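Local coordinates for DUF2019 domain-containing protein (Rhodopseudomonas palustris, PDB 2I9C) that is of unknown function but is an all-helical member of the DUF2019 family, which belongs to the TPR clan, at residues D55-E67 and A77-A89. Residues are numbered along the deposited sequence; the frame is centred on the assembly and turned at random.
Sequences DGDQRTALLSLFE and AAKLTLAVAPVKA. With ACT (acetate ion), chain C.
Arg59 of the 3-10 segment 58-65 lies against Leu80 and Ala83, in the connection between helices 71-79 and 86-99. Followed outward, its CB and CG pass the carbonyl of Leu80, and Arg59 CD comes nearest, 3.5 Å from Leu80 O. The bend at chi3 (-63°) then turns the guanidinium back to grip the Asp57 carboxylate side-on: Arg59 NE reaches Asp57 OD1 at 3.0 Å and Arg59 NH2 reaches Asp57 OD2 at 2.8 Å, both on syn lone pairs and nearly straight (167° and 166°). A longer, more bent bond from Arg59 N to OD1 closes an Asx turn, and the three together orient the carboxylate. At the tip, Arg59 NH2 lies 3.7 Å from Ala83 CB and also bonds the carbonyl of Lys123, while Val84 CG1 packs against the Asp57 carboxylate. A leucine here would probably leave that carboxylate without its cationic mate and the Lys123 carbonyl without this donor. Farther along, the Phe66 ring offers its edge to Thr81 OG1 (Phe66 CZ to Thr81 OG1 3.3 Å). The contact thus joins the 3-10 segment and the following Phe66 to the end of helix 71-79, the connection after it and the start of helix 86-99, with Phe18 of helix 11-30 against Leu62, Leu65 and Leu80.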
loop_
_atom_site.group_PDB
_atom_site.type_symbol
_atom_site.label_atom_id
_atom_site.label_comp_id
_atom_site.label_asym_id
_atom_site.label_seq_id
_atom_site.Cartn_x
_atom_site.Cartn_y
_atom_site.Cartn_z
ATOM N N ASP A 55 1.017 18.886 -1.742
ATOM C CA ASP A 55 1.470 19.594 -0.544
ATOM C C ASP A 55 1.288 18.763 0.714
ATOM O O ASP A 55 0.203 18.230 0.967
ATOM C CB ASP A 55 0.715 20.916 -0.377
ATOM C CG ASP A 55 1.030 21.900 -1.453
ATOM O OD1 ASP A 55 2.237 22.154 -1.731
ATOM O OD2 ASP A 55 0.059 22.434 -2.025
ATOM N N GLY A 56 2.372 18.653 1.485
ATOM C CA GLY A 56 2.368 17.982 2.784
ATOM C C GLY A 56 2.733 16.500 2.708
ATOM O O GLY A 56 2.957 15.872 3.752
ATOM N N ASP A 57 2.851 15.967 1.478
ATOM C CA ASP A 57 2.923 14.536 1.209
ATOM C C ASP A 57 1.614 13.839 1.638
ATOM O O ASP A 57 1.457 13.425 2.808
ATOM C CB ASP A 57 4.158 13.914 1.883
ATOM C CG ASP A 57 4.481 12.549 1.354
ATOM O OD1 ASP A 57 3.572 11.858 0.877
ATOM O OD2 ASP A 57 5.661 12.156 1.452
ATOM N N GLN A 58 0.672 13.732 0.694
ATOM C CA GLN A 58 -0.682 13.273 1.042
ATOM C C GLN A 58 -0.751 11.743 1.088
ATOM O O GLN A 58 -1.801 11.196 1.290
ATOM C CB GLN A 58 -1.749 13.827 0.080
ATOM C CG GLN A 58 -2.063 15.308 0.269
ATOM C CD GLN A 58 -2.476 15.621 1.685
ATOM O OE1 GLN A 58 -3.394 14.977 2.259
ATOM N NE2 GLN A 58 -1.796 16.607 2.282
ATOM N N ARG A 59 0.388 11.052 0.970
ATOM C CA ARG A 59 0.389 9.617 1.332
ATOM C C ARG A 59 -0.122 9.400 2.767
ATOM O O ARG A 59 -0.590 8.314 3.110
ATOM C CB ARG A 59 1.791 9.001 1.164
ATOM C CG ARG A 59 2.214 8.818 -0.283
ATOM C CD ARG A 59 3.660 8.277 -0.406
ATOM N NE ARG A 59 4.680 9.192 0.138
ATOM C CZ ARG A 59 5.993 8.937 0.145
ATOM N NH1 ARG A 59 6.442 7.843 -0.414
ATOM N NH2 ARG A 59 6.850 9.793 0.666
ATOM N N THR A 60 0.015 10.419 3.609
ATOM C CA THR A 60 -0.540 10.428 4.946
ATOM C C THR A 60 -2.044 10.068 4.954
ATOM O O THR A 60 -2.552 9.443 5.892
ATOM C CB THR A 60 -0.304 11.822 5.611
ATOM O OG1 THR A 60 1.097 11.958 5.867
ATOM C CG2 THR A 60 -0.982 11.896 6.938
ATOM N N ALA A 61 -2.746 10.411 3.883
ATOM C CA ALA A 61 -4.150 10.112 3.836
ATOM C C ALA A 61 -4.432 8.595 3.738
ATOM O O ALA A 61 -5.555 8.177 4.049
ATOM C CB ALA A 61 -4.811 10.886 2.657
ATOM N N LEU A 62 -3.429 7.780 3.335
ATOM C CA LEU A 62 -3.617 6.311 3.243
ATOM C C LEU A 62 -3.655 5.608 4.600
ATOM O O LEU A 62 -4.036 4.431 4.703
ATOM C CB LEU A 62 -2.512 5.657 2.370
ATOM C CG LEU A 62 -2.450 6.181 0.934
ATOM C CD1 LEU A 62 -1.123 5.694 0.270
ATOM C CD2 LEU A 62 -3.725 5.740 0.176
ATOM N N LEU A 63 -3.220 6.316 5.639
ATOM C CA LEU A 63 -3.298 5.794 6.982
ATOM C C LEU A 63 -4.744 5.351 7.356
ATOM O O LEU A 63 -4.901 4.398 8.123
ATOM C CB LEU A 63 -2.737 6.823 7.986
ATOM C CG LEU A 63 -1.223 7.133 8.065
ATOM C CD1 LEU A 63 -0.980 8.261 9.074
ATOM C CD2 LEU A 63 -0.425 5.892 8.541
ATOM N N SER A 64 -5.775 6.023 6.820
ATOM C CA SER A 64 -7.202 5.640 7.037
ATOM C C SER A 64 -7.519 4.219 6.589
ATOM O O SER A 64 -8.518 3.630 7.008
ATOM C CB SER A 64 -8.104 6.544 6.224
ATOM O OG SER A 64 -8.180 7.825 6.820
ATOM N N LEU A 65 -6.684 3.674 5.714
ATOM C CA LEU A 65 -6.911 2.362 5.193
ATOM C C LEU A 65 -6.377 1.215 6.031
ATOM O O LEU A 65 -6.540 0.074 5.635
ATOM C CB LEU A 65 -6.304 2.276 3.799
ATOM C CG LEU A 65 -6.876 3.250 2.772
ATOM C CD1 LEU A 65 -6.189 2.931 1.389
ATOM C CD2 LEU A 65 -8.412 3.169 2.632
ATOM N N PHE A 66 -5.687 1.502 7.146
ATOM C CA PHE A 66 -5.112 0.429 8.000
ATOM C C PHE A 66 -6.209 -0.445 8.615
ATOM O O PHE A 66 -5.910 -1.570 9.018
ATOM C CB PHE A 66 -4.287 1.018 9.144
ATOM C CG PHE A 66 -2.882 1.490 8.752
ATOM C CD1 PHE A 66 -2.510 1.669 7.423
ATOM C CD2 PHE A 66 -1.950 1.829 9.760
ATOM C CE1 PHE A 66 -1.257 2.165 7.108
ATOM C CE2 PHE A 66 -0.642 2.283 9.433
ATOM C CZ PHE A 66 -0.296 2.454 8.117
ATOM N N GLU A 67 -7.431 0.090 8.771
ATOM C CA GLU A 67 -8.576 -0.700 9.267
ATOM C C GLU A 67 -9.452 -1.270 8.124
ATOM O O GLU A 67 -10.401 -1.997 8.368
ATOM C CB GLU A 67 -9.423 0.089 10.279
ATOM C CG GLU A 67 -8.615 0.540 11.476
ATOM C CD GLU A 67 -9.450 1.302 12.464
ATOM O OE1 GLU A 67 -10.668 1.335 12.274
ATOM O OE2 GLU A 67 -8.890 1.880 13.410
ATOM N N ALA A 77 -1.033 -0.176 2.014
ATOM C CA ALA A 77 -1.146 1.112 2.707
ATOM C C ALA A 77 0.001 1.296 3.727
ATOM O O ALA A 77 0.585 2.380 3.807
ATOM C CB ALA A 77 -2.547 1.267 3.415
ATOM N N ALA A 78 0.350 0.234 4.443
ATOM C CA ALA A 78 1.445 0.289 5.388
ATOM C C ALA A 78 2.776 0.403 4.665
ATOM O O ALA A 78 3.636 1.211 5.040
ATOM C CB ALA A 78 1.420 -0.938 6.319
ATOM N N LYS A 79 2.959 -0.369 3.592
ATOM C CA LYS A 79 4.209 -0.223 2.810
ATOM C C LYS A 79 4.411 1.185 2.256
ATOM O O LYS A 79 5.507 1.709 2.281
ATOM C CB LYS A 79 4.294 -1.250 1.672
ATOM C CG LYS A 79 4.620 -2.642 2.174
ATOM C CD LYS A 79 4.397 -3.716 1.152
ATOM C CE LYS A 79 5.462 -3.767 0.083
ATOM N NZ LYS A 79 4.996 -4.767 -0.974
ATOM N N LEU A 80 3.346 1.802 1.794
ATOM C CA LEU A 80 3.441 3.121 1.140
ATOM C C LEU A 80 3.366 4.296 2.117
ATOM O O LEU A 80 3.453 5.464 1.704
ATOM C CB LEU A 80 2.328 3.266 0.059
ATOM C CG LEU A 80 2.656 2.463 -1.220
ATOM C CD1 LEU A 80 1.461 2.362 -2.179
ATOM C CD2 LEU A 80 3.807 3.122 -1.939
ATOM N N THR A 81 3.188 4.011 3.406
ATOM C CA THR A 81 3.263 5.078 4.399
ATOM C C THR A 81 4.496 4.996 5.294
ATOM O O THR A 81 4.609 5.776 6.255
ATOM C CB THR A 81 1.977 5.188 5.255
ATOM O OG1 THR A 81 1.654 3.923 5.849
ATOM C CG2 THR A 81 0.814 5.614 4.409
ATOM N N LEU A 82 5.412 4.069 5.023
ATOM C CA LEU A 82 6.632 3.982 5.856
ATOM C C LEU A 82 7.417 5.300 5.873
ATOM O O LEU A 82 8.020 5.631 6.871
ATOM C CB LEU A 82 7.558 2.843 5.419
ATOM C CG LEU A 82 7.121 1.432 5.836
ATOM C CD1 LEU A 82 7.698 0.395 4.833
ATOM C CD2 LEU A 82 7.625 1.157 7.243
ATOM N N ALA A 83 7.384 6.059 4.779
ATOM C CA ALA A 83 8.147 7.296 4.737
ATOM C C ALA A 83 7.480 8.385 5.551
ATOM O O ALA A 83 8.164 9.128 6.240
ATOM C CB ALA A 83 8.373 7.761 3.298
ATOM N N VAL A 84 6.154 8.490 5.475
ATOM C CA VAL A 84 5.458 9.602 6.124
ATOM C C VAL A 84 5.076 9.301 7.570
ATOM O O VAL A 84 4.774 10.221 8.331
ATOM C CB VAL A 84 4.212 10.084 5.328
ATOM C CG1 VAL A 84 4.620 10.608 3.964
ATOM C CG2 VAL A 84 3.126 8.959 5.199
ATOM N N ALA A 85 5.057 8.021 7.946
ATOM C CA ALA A 85 4.600 7.613 9.286
ATOM C C ALA A 85 5.303 6.314 9.660
ATOM O O ALA A 85 4.662 5.246 9.697
ATOM C CB ALA A 85 3.087 7.430 9.305
ATOM N N PRO A 86 6.634 6.383 9.886
ATOM C CA PRO A 86 7.382 5.125 10.018
ATOM C C PRO A 86 6.930 4.267 11.181
ATOM O O PRO A 86 6.858 3.040 11.026
ATOM C CB PRO A 86 8.850 5.577 10.195
ATOM C CG PRO A 86 8.792 6.995 10.592
ATOM C CD PRO A 86 7.521 7.566 9.992
ATOM N N VAL A 87 6.620 4.899 12.320
ATOM C CA VAL A 87 6.181 4.182 13.528
ATOM C C VAL A 87 4.829 3.455 13.308
ATOM O O VAL A 87 4.735 2.232 13.516
ATOM C CB VAL A 87 6.112 5.112 14.775
ATOM C CG1 VAL A 87 5.331 4.442 15.925
ATOM C CG2 VAL A 87 7.522 5.512 15.232
ATOM N N LYS A 88 3.802 4.207 12.904
ATOM C CA LYS A 88 2.479 3.649 12.568
ATOM C C LYS A 88 2.541 2.563 11.480
ATOM O O LYS A 88 1.892 1.506 11.596
ATOM C CB LYS A 88 1.515 4.762 12.136
ATOM C CG LYS A 88 0.928 5.617 13.276
ATOM C CD LYS A 88 0.112 6.789 12.703
ATOM C CE LYS A 88 0.085 7.998 13.669
ATOM N NZ LYS A 88 -0.335 9.278 12.966
ATOM N N ALA A 89 3.260 2.845 10.402
ATOM C CA ALA A 89 3.406 1.883 9.302
ATOM C C ALA A 89 4.086 0.593 9.769
ATOM O O ALA A 89 3.615 -0.507 9.447
ATOM C CB ALA A 89 4.143 2.495 8.097
HETATM C C ACT C . 4.715 8.224 12.915
HETATM O O ACT C . 4.001 7.231 12.860
HETATM O OXT ACT C . 5.943 7.995 12.878
HETATM C CH3 ACT C . 4.092 9.565 12.957
#